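Local coordinates for protein N-acetylglucosamine 2-epimerase (Xylella fastidiosa, PDB 3GT5) that probably isomerises sugars as a member of the N-acylglucosamine 2-epimerase family, although its own substrate is not established, at residues H48-S53 and H238-W243; A97-L100 and V105-D108; R193-A198 and D261-V266; L201-T206 and V266-P271. All coordinates share one frame; numbering follows the deposited sequence.

Contact 1 of 4, residues H48-S53 and H238-W243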
loop_
_atom_site.group_PDB
_atom_site.type_symbol
_atom_site.label_atom_id
_atom_site.label_comp_id
_atom_site.label_asym_id
_atom_site.label_seq_id
_atom_site.Cartn_x
_atom_site.Cartn_y
_atom_site.Cartn_z
ATOM N N HIS A 48 -7.324 -3.506 20.397
ATOM C CA HIS A 48 -6.294 -2.620 19.846
ATOM C C HIS A 48 -6.643 -2.310 18.386
ATOM O O HIS A 48 -6.936 -3.242 17.618
ATOM C CB HIS A 48 -4.910 -3.245 19.904
ATOM C CG HIS A 48 -3.807 -2.239 19.725
ATOM N ND1 HIS A 48 -3.137 -2.048 18.538
ATOM C CD2 HIS A 48 -3.299 -1.326 20.593
ATOM C CE1 HIS A 48 -2.264 -1.061 18.683
ATOM N NE2 HIS A 48 -2.345 -0.608 19.921
ATOM N N ARG A 49 -6.612 -1.020 18.021
ATOM C CA ARG A 49 -6.916 -0.587 16.650
ATOM C C ARG A 49 -5.818 0.337 16.088
ATOM O O ARG A 49 -5.195 1.134 16.808
ATOM C CB ARG A 49 -8.285 0.109 16.585
ATOM C CG ARG A 49 -9.479 -0.728 17.079
ATOM C CD ARG A 49 -9.816 -1.927 16.190
ATOM N NE ARG A 49 -10.781 -2.760 16.919
ATOM C CZ ARG A 49 -12.101 -2.580 16.945
ATOM N NH1 ARG A 49 -12.702 -1.618 16.266
ATOM N NH2 ARG A 49 -12.840 -3.380 17.715
ATOM N N HIS A 50 -5.589 0.196 14.786
ATOM C CA HIS A 50 -4.554 0.891 14.093
ATOM C C HIS A 50 -5.138 1.677 12.931
ATOM O O HIS A 50 -5.932 1.144 12.117
ATOM C CB HIS A 50 -3.508 -0.103 13.549
ATOM C CG HIS A 50 -2.191 0.529 13.237
ATOM N ND1 HIS A 50 -2.016 1.466 12.226
ATOM C CD2 HIS A 50 -0.993 0.409 13.854
ATOM C CE1 HIS A 50 -0.740 1.832 12.190
ATOM N NE2 HIS A 50 -0.101 1.219 13.182
ATOM N N LEU A 51 -4.681 2.918 12.805
ATOM C CA LEU A 51 -5.176 3.778 11.728
ATOM C C LEU A 51 -4.995 3.145 10.360
ATOM O O LEU A 51 -5.868 3.297 9.526
ATOM C CB LEU A 51 -4.483 5.151 11.764
ATOM C CG LEU A 51 -4.929 6.183 10.754
ATOM C CD1 LEU A 51 -6.406 6.579 10.944
ATOM C CD2 LEU A 51 -3.978 7.400 10.870
ATOM N N VAL A 52 -3.876 2.464 10.112
ATOM C CA VAL A 52 -3.607 1.870 8.784
ATOM C C VAL A 52 -4.667 0.767 8.478
ATOM O O VAL A 52 -5.119 0.678 7.341
ATOM C CB VAL A 52 -2.096 1.377 8.633
ATOM C CG1 VAL A 52 -1.860 0.603 7.283
ATOM C CG2 VAL A 52 -1.119 2.603 8.695
ATOM N N SER A 53 -5.043 -0.057 9.447
ATOM C CA SER A 53 -6.160 -1.017 9.214
ATOM C C SER A 53 -7.532 -0.347 9.037
ATOM O O SER A 53 -8.322 -0.712 8.118
ATOM C CB SER A 53 -6.199 -2.120 10.277
ATOM O OG SER A 53 -5.185 -3.060 10.011
ATOM N N HIS A 238 11.617 -3.504 11.432
ATOM C CA HIS A 238 10.579 -2.547 11.772
ATOM C C HIS A 238 9.524 -2.612 10.667
ATOM O O HIS A 238 9.869 -2.722 9.501
ATOM C CB HIS A 238 11.209 -1.147 11.884
ATOM C CG HIS A 238 10.269 -0.105 12.384
ATOM N ND1 HIS A 238 9.385 0.552 11.558
ATOM C CD2 HIS A 238 10.082 0.401 13.627
ATOM C CE1 HIS A 238 8.691 1.426 12.272
ATOM N NE2 HIS A 238 9.088 1.345 13.533
ATOM N N LEU A 239 8.231 -2.547 11.018
ATOM C CA LEU A 239 7.115 -2.819 10.079
ATOM C C LEU A 239 6.977 -1.782 8.973
ATOM O O LEU A 239 6.725 -2.138 7.819
ATOM C CB LEU A 239 5.777 -2.936 10.862
ATOM C CG LEU A 239 4.485 -3.302 10.095
ATOM C CD1 LEU A 239 4.642 -4.559 9.256
ATOM C CD2 LEU A 239 3.271 -3.459 11.077
ATOM N N PHE A 240 7.171 -0.506 9.301
ATOM C CA PHE A 240 7.026 0.564 8.317
ATOM C C PHE A 240 8.329 1.135 7.808
ATOM O O PHE A 240 8.346 1.755 6.733
ATOM C CB PHE A 240 6.161 1.696 8.898
ATOM C CG PHE A 240 4.770 1.247 9.272
ATOM C CD1 PHE A 240 3.810 1.030 8.298
ATOM C CD2 PHE A 240 4.445 0.974 10.584
ATOM C CE1 PHE A 240 2.509 0.580 8.643
ATOM C CE2 PHE A 240 3.135 0.527 10.922
ATOM C CZ PHE A 240 2.189 0.348 9.945
ATOM N N ARG A 241 9.410 0.928 8.563
ATOM C CA ARG A 241 10.721 1.523 8.272
ATOM C C ARG A 241 11.817 0.450 8.405
ATOM O O ARG A 241 12.738 0.583 9.211
ATOM C CB ARG A 241 11.024 2.685 9.235
ATOM C CG ARG A 241 10.110 3.904 9.034
ATOM C CD ARG A 241 10.536 5.036 9.944
ATOM N NE ARG A 241 9.507 6.075 10.001
ATOM C CZ ARG A 241 9.564 7.159 10.773
ATOM N NH1 ARG A 241 10.614 7.414 11.570
ATOM N NH2 ARG A 241 8.557 8.031 10.718
ATOM N N PRO A 242 11.732 -0.598 7.556
ATOM C CA PRO A 242 12.717 -1.674 7.597
ATOM C C PRO A 242 14.059 -1.199 7.052
ATOM O O PRO A 242 14.121 -0.184 6.367
ATOM C CB PRO A 242 12.101 -2.734 6.665
ATOM C CG PRO A 242 11.301 -1.988 5.703
ATOM C CD PRO A 242 10.755 -0.785 6.473
ATOM N N TRP A 243 15.127 -1.923 7.327
ATOM C CA TRP A 243 16.420 -1.560 6.742
ATOM C C TRP A 243 16.654 -2.289 5.415
ATOM O O TRP A 243 16.360 -3.485 5.299
ATOM C CB TRP A 243 17.584 -1.884 7.696
ATOM C CG TRP A 243 18.908 -1.351 7.139
ATOM C CD1 TRP A 243 19.424 -0.094 7.336
ATOM C CD2 TRP A 243 19.866 -2.042 6.320
ATOM N NE1 TRP A 243 20.605 0.055 6.652
ATOM C CE2 TRP A 243 20.911 -1.127 6.034
ATOM C CE3 TRP A 243 19.933 -3.341 5.768
ATOM C CZ2 TRP A 243 22.022 -1.477 5.262
ATOM C CZ3 TRP A 243 21.042 -3.687 4.990
ATOM C CH2 TRP A 243 22.055 -2.762 4.722
#
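Phe240 reaches across to His50 and Val52 from the loop that leads toward helix 247-263, and its ring alone bridges two backbones that stay 10.7 Å apart at their nearest CA atoms, those of Val52 and Phe240. Taken in order, the loop begins with His238, whose ND1 accepts a bond from Arg241 N at 3.0 Å, the donor tilted 16° from the imidazole plane, and a weaker one from Phe240 N; the two bonds close a tight turn, from which Phe240 points across the gap. Leu239 lays CG over one face of the Phe240 ring, off toward the rim. With CG of Phe240 anti to its carbonyl carbon (chi1 -60°), the ring is carried out end first: CZ lies 4.0 Å from His50 CE1, CE2 is 4.0 Å from His50 NE2, and CE1 touches Val52 CG2 at 4.2 Å. The two rings meet obliquely, their planes 32° apart. Helix 51-68, probably one of the helices of the (alpha/alpha)6 barrel expected for this family, starts at this point, and His50 is its N-cap: ND1 accepts from Val52 N at 3.0 Å, in the ring plane, which fixes the imidazole's rotation and directs its CE1-NE2 side at Phe240. Farther on, Arg241 turns elsewhere, its guanidinium forming salt bridges with Asp158 and Glu159.

Contact 2 of 4, residues A97-L100 and V105-D108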
loop_
_atom_site.group_PDB
_atom_site.type_symbol
_atom_site.label_atom_id
_atom_site.label_comp_id
_atom_site.label_asym_id
_atom_site.label_seq_id
_atom_site.Cartn_x
_atom_site.Cartn_y
_atom_site.Cartn_z
ATOM N N ALA A 97 -5.538 9.758 15.368
ATOM C CA ALA A 97 -4.857 8.821 16.256
ATOM C C ALA A 97 -4.247 7.696 15.433
ATOM O O ALA A 97 -4.941 7.083 14.624
ATOM C CB ALA A 97 -5.822 8.262 17.305
ATOM N N TRP A 98 -2.964 7.418 15.673
ATOM C CA TRP A 98 -2.249 6.303 15.043
ATOM C C TRP A 98 -2.740 4.945 15.557
ATOM O O TRP A 98 -3.007 4.025 14.781
ATOM C CB TRP A 98 -0.737 6.510 15.282
ATOM C CG TRP A 98 0.199 5.576 14.588
ATOM C CD1 TRP A 98 1.136 4.783 15.182
ATOM C CD2 TRP A 98 0.367 5.378 13.165
ATOM N NE1 TRP A 98 1.835 4.088 14.260
ATOM C CE2 TRP A 98 1.406 4.439 13.004
ATOM C CE3 TRP A 98 -0.239 5.918 12.010
ATOM C CZ2 TRP A 98 1.835 4.008 11.748
ATOM C CZ3 TRP A 98 0.207 5.478 10.753
ATOM C CH2 TRP A 98 1.233 4.541 10.633
ATOM N N THR A 99 -2.816 4.804 16.887
ATOM C CA THR A 99 -3.370 3.601 17.502
ATOM C C THR A 99 -4.337 3.964 18.654
ATOM O O THR A 99 -4.230 5.023 19.309
ATOM C CB THR A 99 -2.256 2.698 18.035
ATOM O OG1 THR A 99 -1.491 3.451 18.962
ATOM C CG2 THR A 99 -1.297 2.186 16.935
ATOM N N LEU A 100 -5.316 3.086 18.855
ATOM C CA LEU A 100 -6.339 3.239 19.875
ATOM C C LEU A 100 -6.385 1.951 20.651
ATOM O O LEU A 100 -6.061 0.881 20.139
ATOM C CB LEU A 100 -7.712 3.499 19.266
ATOM C CG LEU A 100 -7.917 4.677 18.311
ATOM C CD1 LEU A 100 -9.083 4.438 17.350
ATOM C CD2 LEU A 100 -8.139 5.941 19.106
ATOM N N VAL A 105 -7.203 6.945 22.838
ATOM C CA VAL A 105 -5.987 7.162 22.065
ATOM C C VAL A 105 -4.774 6.578 22.793
ATOM O O VAL A 105 -4.509 6.905 23.959
ATOM C CB VAL A 105 -5.775 8.651 21.798
ATOM C CG1 VAL A 105 -4.534 8.899 20.941
ATOM C CG2 VAL A 105 -7.020 9.250 21.171
ATOM N N GLU A 106 -4.053 5.691 22.118
ATOM C CA GLU A 106 -2.837 5.111 22.650
ATOM C C GLU A 106 -1.607 5.829 22.105
ATOM O O GLU A 106 -0.678 6.115 22.855
ATOM C CB GLU A 106 -2.760 3.612 22.355
ATOM C CG GLU A 106 -1.377 3.016 22.509
ATOM C CD GLU A 106 -1.295 1.590 22.011
ATOM O OE1 GLU A 106 -1.723 0.682 22.756
ATOM O OE2 GLU A 106 -0.786 1.368 20.878
ATOM N N ASP A 107 -1.562 6.074 20.798
ATOM C CA ASP A 107 -0.443 6.804 20.200
ATOM C C ASP A 107 -1.051 7.888 19.338
ATOM O O ASP A 107 -1.751 7.599 18.381
ATOM C CB ASP A 107 0.445 5.856 19.393
ATOM C CG ASP A 107 1.649 6.534 18.818
ATOM O OD1 ASP A 107 1.750 7.783 18.942
ATOM O OD2 ASP A 107 2.494 5.798 18.267
ATOM N N ASP A 108 -0.809 9.145 19.706
ATOM C CA ASP A 108 -1.381 10.284 18.995
ATOM C C ASP A 108 -0.380 10.937 18.038
ATOM O O ASP A 108 -0.632 12.037 17.565
ATOM C CB ASP A 108 -1.900 11.344 19.994
ATOM C CG ASP A 108 -0.781 11.979 20.830
ATOM O OD1 ASP A 108 0.418 11.639 20.651
ATOM O OD2 ASP A 108 -1.103 12.851 21.662
#
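Thr99 and Asp107 form an antiparallel hydrogen-bonded pair, and most of the polar contact gathers round them. Among the backbone bonds, Asp107 O takes Trp98 N at 3.0 Å, nearly in line with its C=O, and Thr99 N in a weak bond. Thr99 O accepts twice as well, from Glu106 N at 2.9 Å and Asp107 N at 3.2 Å, both from the same face of its plane. Side-chain polar contacts centre on Thr99 and Asp107 too. Thr99 OG1 sits between its own N and carbonyl carbon (chi1 58°), which turns the hydroxyl to the second strand, where it donates to Glu106 OE2 at 2.9 Å on the anti side, 34° out of the carboxylate plane. The same OE2 also receives His48 NE2 from strand 48-50, so this oxygen ties three strands together. Asp107 lies alongside Trp98, OD2 at 3.5 Å from CD1 of the indole, with the carboxylate and ring planes 78° apart; its OD1 bonds to Thr109. Apolar contacts gather round Val105, which forms a non-hydrogen-bonded pair with Leu100 and also meets Ala97: Ala97 CB lies 3.9 Å from Val105 CG1, and Leu100 CD2 4.1 Å from Val105 CG2. Beyond the hairpin, the Trp98 ring packs edge-to-face with His50 and with Phe240. Two residues facing one partner on each strand, Trp98 and Thr99 opposite Asp107, Glu106 and Asp107 opposite Thr99, make this a beta hairpin interrupted by classic beta bulges, in an antiparallel sheet.

Contact 3 of 4, residues R193-A198 and D261-V266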
loop_
_atom_site.group_PDB
_atom_site.type_symbol
_atom_site.label_atom_id
_atom_site.label_comp_id
_atom_site.label_asym_id
_atom_site.label_seq_id
_atom_site.Cartn_x
_atom_site.Cartn_y
_atom_site.Cartn_z
ATOM N N ARG A 193 -5.114 19.236 -9.350
ATOM C CA ARG A 193 -4.050 19.449 -8.339
ATOM C C ARG A 193 -3.574 18.123 -7.750
ATOM O O ARG A 193 -2.395 17.961 -7.410
ATOM C CB ARG A 193 -4.458 20.401 -7.229
ATOM C CG ARG A 193 -5.455 19.859 -6.181
ATOM C CD ARG A 193 -5.938 20.968 -5.267
ATOM N NE ARG A 193 -6.875 20.416 -4.274
ATOM C CZ ARG A 193 -7.363 21.073 -3.239
ATOM N NH1 ARG A 193 -7.044 22.336 -3.030
ATOM N NH2 ARG A 193 -8.207 20.452 -2.410
ATOM N N TYR A 194 -4.502 17.198 -7.573
ATOM C CA TYR A 194 -4.129 15.893 -7.034
ATOM C C TYR A 194 -3.257 15.084 -7.948
ATOM O O TYR A 194 -2.285 14.489 -7.473
ATOM C CB TYR A 194 -5.388 15.093 -6.666
ATOM C CG TYR A 194 -6.268 15.739 -5.674
ATOM C CD1 TYR A 194 -5.761 16.344 -4.519
ATOM C CD2 TYR A 194 -7.650 15.750 -5.858
ATOM C CE1 TYR A 194 -6.571 16.909 -3.587
ATOM C CE2 TYR A 194 -8.478 16.297 -4.911
ATOM C CZ TYR A 194 -7.940 16.892 -3.766
ATOM O OH TYR A 194 -8.767 17.439 -2.782
ATOM N N LEU A 195 -3.589 15.045 -9.249
ATOM C CA LEU A 195 -2.781 14.340 -10.238
ATOM C C LEU A 195 -1.377 14.953 -10.364
ATOM O O LEU A 195 -0.357 14.238 -10.457
ATOM C CB LEU A 195 -3.480 14.365 -11.594
ATOM C CG LEU A 195 -2.769 13.695 -12.740
ATOM C CD1 LEU A 195 -2.451 12.176 -12.411
ATOM C CD2 LEU A 195 -3.594 13.892 -14.106
ATOM N N GLU A 196 -1.339 16.294 -10.322
ATOM C CA GLU A 196 -0.079 16.992 -10.464
ATOM C C GLU A 196 0.822 16.792 -9.227
ATOM O O GLU A 196 2.048 16.647 -9.361
ATOM C CB GLU A 196 -0.304 18.460 -10.764
ATOM C CG GLU A 196 -1.007 18.639 -12.146
ATOM C CD GLU A 196 -0.170 18.467 -13.408
ATOM O OE1 GLU A 196 1.072 18.270 -13.363
ATOM O OE2 GLU A 196 -0.797 18.535 -14.513
ATOM N N ARG A 197 0.222 16.731 -8.069
ATOM C CA ARG A 197 1.005 16.461 -6.844
ATOM C C ARG A 197 1.532 15.046 -6.896
ATOM O O ARG A 197 2.677 14.774 -6.482
ATOM C CB ARG A 197 0.173 16.722 -5.619
ATOM C CG ARG A 197 0.861 16.476 -4.301
ATOM C CD ARG A 197 2.115 17.293 -4.119
ATOM N NE ARG A 197 1.915 18.728 -4.277
ATOM C CZ ARG A 197 1.563 19.579 -3.320
ATOM N NH1 ARG A 197 1.284 19.186 -2.078
ATOM N NH2 ARG A 197 1.469 20.876 -3.627
ATOM N N ALA A 198 0.707 14.118 -7.364
ATOM C CA ALA A 198 1.217 12.732 -7.545
ATOM C C ALA A 198 2.420 12.667 -8.435
ATOM O O ALA A 198 3.405 11.947 -8.164
ATOM C CB ALA A 198 0.090 11.786 -8.079
ATOM N N ASP A 261 1.161 7.136 -16.124
ATOM C CA ASP A 261 1.326 7.144 -17.589
ATOM C C ASP A 261 -0.025 7.047 -18.325
ATOM O O ASP A 261 -0.153 7.421 -19.517
ATOM C CB ASP A 261 2.246 5.993 -17.973
ATOM C CG ASP A 261 2.399 5.805 -19.471
ATOM O OD1 ASP A 261 3.146 6.571 -20.107
ATOM O OD2 ASP A 261 1.796 4.834 -20.014
ATOM N N ARG A 262 -0.990 6.474 -17.655
ATOM C CA ARG A 262 -2.372 6.416 -18.113
ATOM C C ARG A 262 -3.050 7.801 -18.164
ATOM O O ARG A 262 -3.908 8.053 -19.041
ATOM C CB ARG A 262 -3.132 5.446 -17.205
ATOM C CG ARG A 262 -4.333 4.774 -17.762
ATOM C CD ARG A 262 -5.059 3.985 -16.631
ATOM N NE ARG A 262 -4.325 2.762 -16.297
ATOM C CZ ARG A 262 -4.363 2.087 -15.147
ATOM N NH1 ARG A 262 -5.085 2.485 -14.112
ATOM N NH2 ARG A 262 -3.636 0.991 -15.036
ATOM N N TYR A 263 -2.686 8.687 -17.231
ATOM C CA TYR A 263 -3.366 9.972 -17.050
ATOM C C TYR A 263 -2.537 11.166 -17.510
ATOM O O TYR A 263 -3.077 12.273 -17.685
ATOM C CB TYR A 263 -3.745 10.166 -15.577
ATOM C CG TYR A 263 -4.697 9.133 -15.054
ATOM C CD1 TYR A 263 -5.884 8.855 -15.709
ATOM C CD2 TYR A 263 -4.397 8.415 -13.904
ATOM C CE1 TYR A 263 -6.739 7.898 -15.239
ATOM C CE2 TYR A 263 -5.252 7.467 -13.425
ATOM C CZ TYR A 263 -6.403 7.207 -14.094
ATOM O OH TYR A 263 -7.218 6.258 -13.586
ATOM N N ILE A 264 -1.230 10.974 -17.648
ATOM C CA ILE A 264 -0.303 12.042 -17.999
ATOM C C ILE A 264 0.533 11.624 -19.207
ATOM O O ILE A 264 1.127 10.534 -19.232
ATOM C CB ILE A 264 0.657 12.314 -16.824
ATOM C CG1 ILE A 264 -0.129 12.871 -15.630
ATOM C CG2 ILE A 264 1.855 13.214 -17.245
ATOM C CD1 ILE A 264 0.752 13.282 -14.485
ATOM N N GLU A 265 0.597 12.479 -20.225
ATOM C CA GLU A 265 1.480 12.219 -21.353
ATOM C C GLU A 265 2.888 12.817 -21.144
ATOM O O GLU A 265 3.106 14.036 -21.294
ATOM C CB GLU A 265 0.815 12.747 -22.630
ATOM C CG GLU A 265 1.626 12.570 -23.890
ATOM C CD GLU A 265 0.819 12.944 -25.133
ATOM O OE1 GLU A 265 -0.230 13.647 -24.990
ATOM O OE2 GLU A 265 1.229 12.505 -26.236
ATOM N N VAL A 266 3.849 11.957 -20.810
ATOM C CA VAL A 266 5.232 12.396 -20.542
ATOM C C VAL A 266 6.171 11.177 -20.731
ATOM O O VAL A 266 5.810 10.039 -20.377
ATOM C CB VAL A 266 5.369 13.103 -19.155
ATOM C CG1 VAL A 266 5.542 12.106 -18.033
ATOM C CG2 VAL A 266 6.551 14.102 -19.154
#
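The weakly bonded end region of helix 247-263 and the loop after it run past the start of helix 192-211, the CA atoms of Leu195 and Tyr263 being 8.1 Å apart at the nearest point. Leu195 makes nearly all of the contact from helix 192-211. With CG anti to the backbone N (chi1 179°), it sends both methyls across: CD1 against Tyr263 CB at 4.0 Å, and CD2 against Ile264 CG1 at 3.9 Å, with the carbonyl oxygen of Tyr263 also close to CD2. Ile264 lies alongside Leu195 but runs the opposite way, so that its CD1 reaches back to Leu195 CG at 4.0 Å and the two branched chains interlock through carbon alone. Tyr263 gives only its root to the leucine, crossing it obliquely; the ring leads away, and its hydroxyl bonds to Glu187 while the ring edge-to-face partner is Tyr186. Around this point, Leu195 also rests on Tyr186 of helix 172-189 and on Leu260 of helix 247-263, which Ala198 touches as well, so that the contact joins three helices of what is probably the family's (alpha/alpha)6 barrel, while the far side of helix 192-211, through Tyr194 and Arg197, packs on helix 133-147.

Contact 4 of 4, residues L201-T206 and V266-P271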
loop_
_atom_site.group_PDB
_atom_site.type_symbol
_atom_site.label_atom_id
_atom_site.label_comp_id
_atom_site.label_asym_id
_atom_site.label_seq_id
_atom_site.Cartn_x
_atom_site.Cartn_y
_atom_site.Cartn_z
ATOM N N LEU A 201 5.645 14.076 -6.701
ATOM C CA LEU A 201 6.155 13.069 -5.736
ATOM C C LEU A 201 6.891 11.961 -6.480
ATOM O O LEU A 201 8.009 11.569 -6.087
ATOM C CB LEU A 201 5.019 12.466 -4.915
ATOM C CG LEU A 201 4.217 13.351 -3.968
ATOM C CD1 LEU A 201 3.025 12.564 -3.331
ATOM C CD2 LEU A 201 5.101 14.005 -2.873
ATOM N N ALA A 202 6.274 11.424 -7.543
ATOM C CA ALA A 202 6.971 10.412 -8.373
ATOM C C ALA A 202 8.308 10.883 -8.962
ATOM O O ALA A 202 9.299 10.181 -8.926
ATOM C CB ALA A 202 6.055 9.875 -9.496
ATOM N N ASP A 203 8.339 12.101 -9.475
ATOM C CA ASP A 203 9.551 12.641 -10.041
ATOM C C ASP A 203 10.650 12.767 -8.974
ATOM O O ASP A 203 11.797 12.296 -9.167
ATOM C CB ASP A 203 9.257 13.991 -10.634
ATOM C CG ASP A 203 10.536 14.715 -11.045
ATOM O OD1 ASP A 203 11.322 14.142 -11.798
ATOM O OD2 ASP A 203 10.796 15.830 -10.503
ATOM N N ARG A 204 10.291 13.346 -7.844
ATOM C CA ARG A 204 11.279 13.591 -6.774
ATOM C C ARG A 204 11.822 12.270 -6.233
ATOM O O ARG A 204 13.037 12.119 -6.035
ATOM C CB ARG A 204 10.686 14.421 -5.648
ATOM C CG ARG A 204 10.323 15.843 -6.014
ATOM C CD ARG A 204 11.467 16.650 -6.587
ATOM N NE ARG A 204 10.983 18.032 -6.759
ATOM C CZ ARG A 204 10.310 18.460 -7.823
ATOM N NH1 ARG A 204 10.098 17.644 -8.840
ATOM N NH2 ARG A 204 9.863 19.722 -7.889
ATOM N N ILE A 205 10.948 11.314 -5.986
ATOM C CA ILE A 205 11.431 10.014 -5.439
ATOM C C ILE A 205 12.144 9.143 -6.512
ATOM O O ILE A 205 13.266 8.633 -6.286
ATOM C CB ILE A 205 10.284 9.214 -4.794
ATOM C CG1 ILE A 205 9.657 9.959 -3.606
ATOM C CG2 ILE A 205 10.774 7.786 -4.343
ATOM C CD1 ILE A 205 10.593 10.240 -2.354
ATOM N N THR A 206 11.477 8.849 -7.627
ATOM C CA THR A 206 11.989 7.828 -8.553
ATOM C C THR A 206 13.109 8.350 -9.477
ATOM O O THR A 206 13.775 7.561 -10.060
ATOM C CB THR A 206 10.902 7.137 -9.380
ATOM O OG1 THR A 206 10.389 8.084 -10.358
ATOM C CG2 THR A 206 9.797 6.606 -8.484
ATOM N N VAL A 266 3.849 11.957 -20.810
ATOM C CA VAL A 266 5.232 12.396 -20.542
ATOM C C VAL A 266 6.171 11.177 -20.731
ATOM O O VAL A 266 5.810 10.039 -20.377
ATOM C CB VAL A 266 5.369 13.103 -19.155
ATOM C CG1 VAL A 266 5.542 12.106 -18.033
ATOM C CG2 VAL A 266 6.551 14.102 -19.154
ATOM N N GLU A 267 7.353 11.394 -21.298
ATOM C CA GLU A 267 8.149 10.271 -21.803
ATOM C C GLU A 267 8.853 9.489 -20.702
ATOM O O GLU A 267 9.129 8.301 -20.878
ATOM C CB GLU A 267 9.177 10.729 -22.877
ATOM N N TRP A 268 9.134 10.132 -19.573
ATOM C CA TRP A 268 10.048 9.519 -18.608
ATOM C C TRP A 268 9.467 8.389 -17.757
ATOM O O TRP A 268 10.229 7.562 -17.234
ATOM C CB TRP A 268 10.700 10.559 -17.714
ATOM C CG TRP A 268 9.830 11.249 -16.756
ATOM C CD1 TRP A 268 9.236 12.459 -16.915
ATOM C CD2 TRP A 268 9.474 10.802 -15.430
ATOM N NE1 TRP A 268 8.544 12.801 -15.772
ATOM C CE2 TRP A 268 8.691 11.807 -14.847
ATOM C CE3 TRP A 268 9.814 9.684 -14.657
ATOM C CZ2 TRP A 268 8.209 11.710 -13.542
ATOM C CZ3 TRP A 268 9.320 9.586 -13.379
ATOM C CH2 TRP A 268 8.532 10.590 -12.831
ATOM N N LEU A 269 8.144 8.303 -17.637
ATOM C CA LEU A 269 7.553 7.374 -16.676
ATOM C C LEU A 269 7.878 5.888 -16.945
ATOM O O LEU A 269 8.332 5.168 -16.037
ATOM C CB LEU A 269 6.037 7.586 -16.631
ATOM C CG LEU A 269 5.600 8.981 -16.172
ATOM C CD1 LEU A 269 4.068 9.217 -16.566
ATOM C CD2 LEU A 269 5.858 9.193 -14.688
ATOM N N VAL A 270 7.666 5.445 -18.173
ATOM C CA VAL A 270 7.816 4.022 -18.498
ATOM C C VAL A 270 9.274 3.574 -18.380
ATOM O O VAL A 270 9.510 2.570 -17.744
ATOM C CB VAL A 270 7.145 3.627 -19.835
ATOM C CG1 VAL A 270 7.387 2.114 -20.136
ATOM C CG2 VAL A 270 5.683 3.934 -19.800
ATOM N N PRO A 271 10.254 4.296 -18.972
ATOM C CA PRO A 271 11.635 3.839 -18.840
ATOM C C PRO A 271 12.093 3.767 -17.368
ATOM O O PRO A 271 12.861 2.853 -16.969
ATOM C CB PRO A 271 12.454 4.895 -19.604
ATOM C CG PRO A 271 11.510 5.578 -20.471
ATOM C CD PRO A 271 10.126 5.403 -19.952
#
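Trp268, Asp203 and Thr206 bury most of the surface here, the indole supplying the larger share as its six-membered ring runs against helix 192-211. Trp268 holds CG between its backbone N and carbonyl carbon (chi1 69°), which swings the benzo side outward from the turn before helix 269-284. The contact thereby ties two helices of the probable (alpha/alpha)6 barrel. Its CH2 corner comes to 3.6 Å from Asp203 CA, and CZ2 to 3.8 Å from Asp203 CB. Asp203 OD1 lies over one face of the indole, off toward the rim, and Leu269 CD2 covers the opposite face. Thr206 comes in at the ring's edge, OG1 3.5 Å from Trp268 CZ3, the two side chains crossing at about a right angle. That hydroxyl is already spent on Ala202 O, to which it donates at 2.8 Å from above the carbonyl plane, while Thr206 N reaches the same oxygen from the other face. Ala202 CB meets the CH2 corner at 4.2 Å. Arg207 adds a cation-pi contact to Trp268 and a salt bridge to Asp203 OD1; OD2 of Asp203 pairs with Arg204 NH1. An aromatic wedge is thus held by shape and dispersion, while the cation-pi contact would probably add a modest electrostatic attraction.

Contact 1 lies across the chain's centre from contacts 3 and 4, and contact 2 across it from contact 4; the centres of contacts 1 and 2 are about 27 to 35 Å from those of contacts 3 and 4. Contact 1 is buried, nearer the chain's centre, while the other three are partly exposed farther out. Contacts 1 and 2 share one sheet, strands 48-50 and 99-101 being neighbours, and are joined by Leu51 N to Trp98 O. Contacts 3 and 4 both use helix 192-211, share Val266, and touch where Asp261 meets Leu269. Backbone hydrogen bonding across segments belongs to contact 2 alone; contact 1 is largely aromatic, contact 3 aliphatic, and contact 4 a tryptophan against a helix.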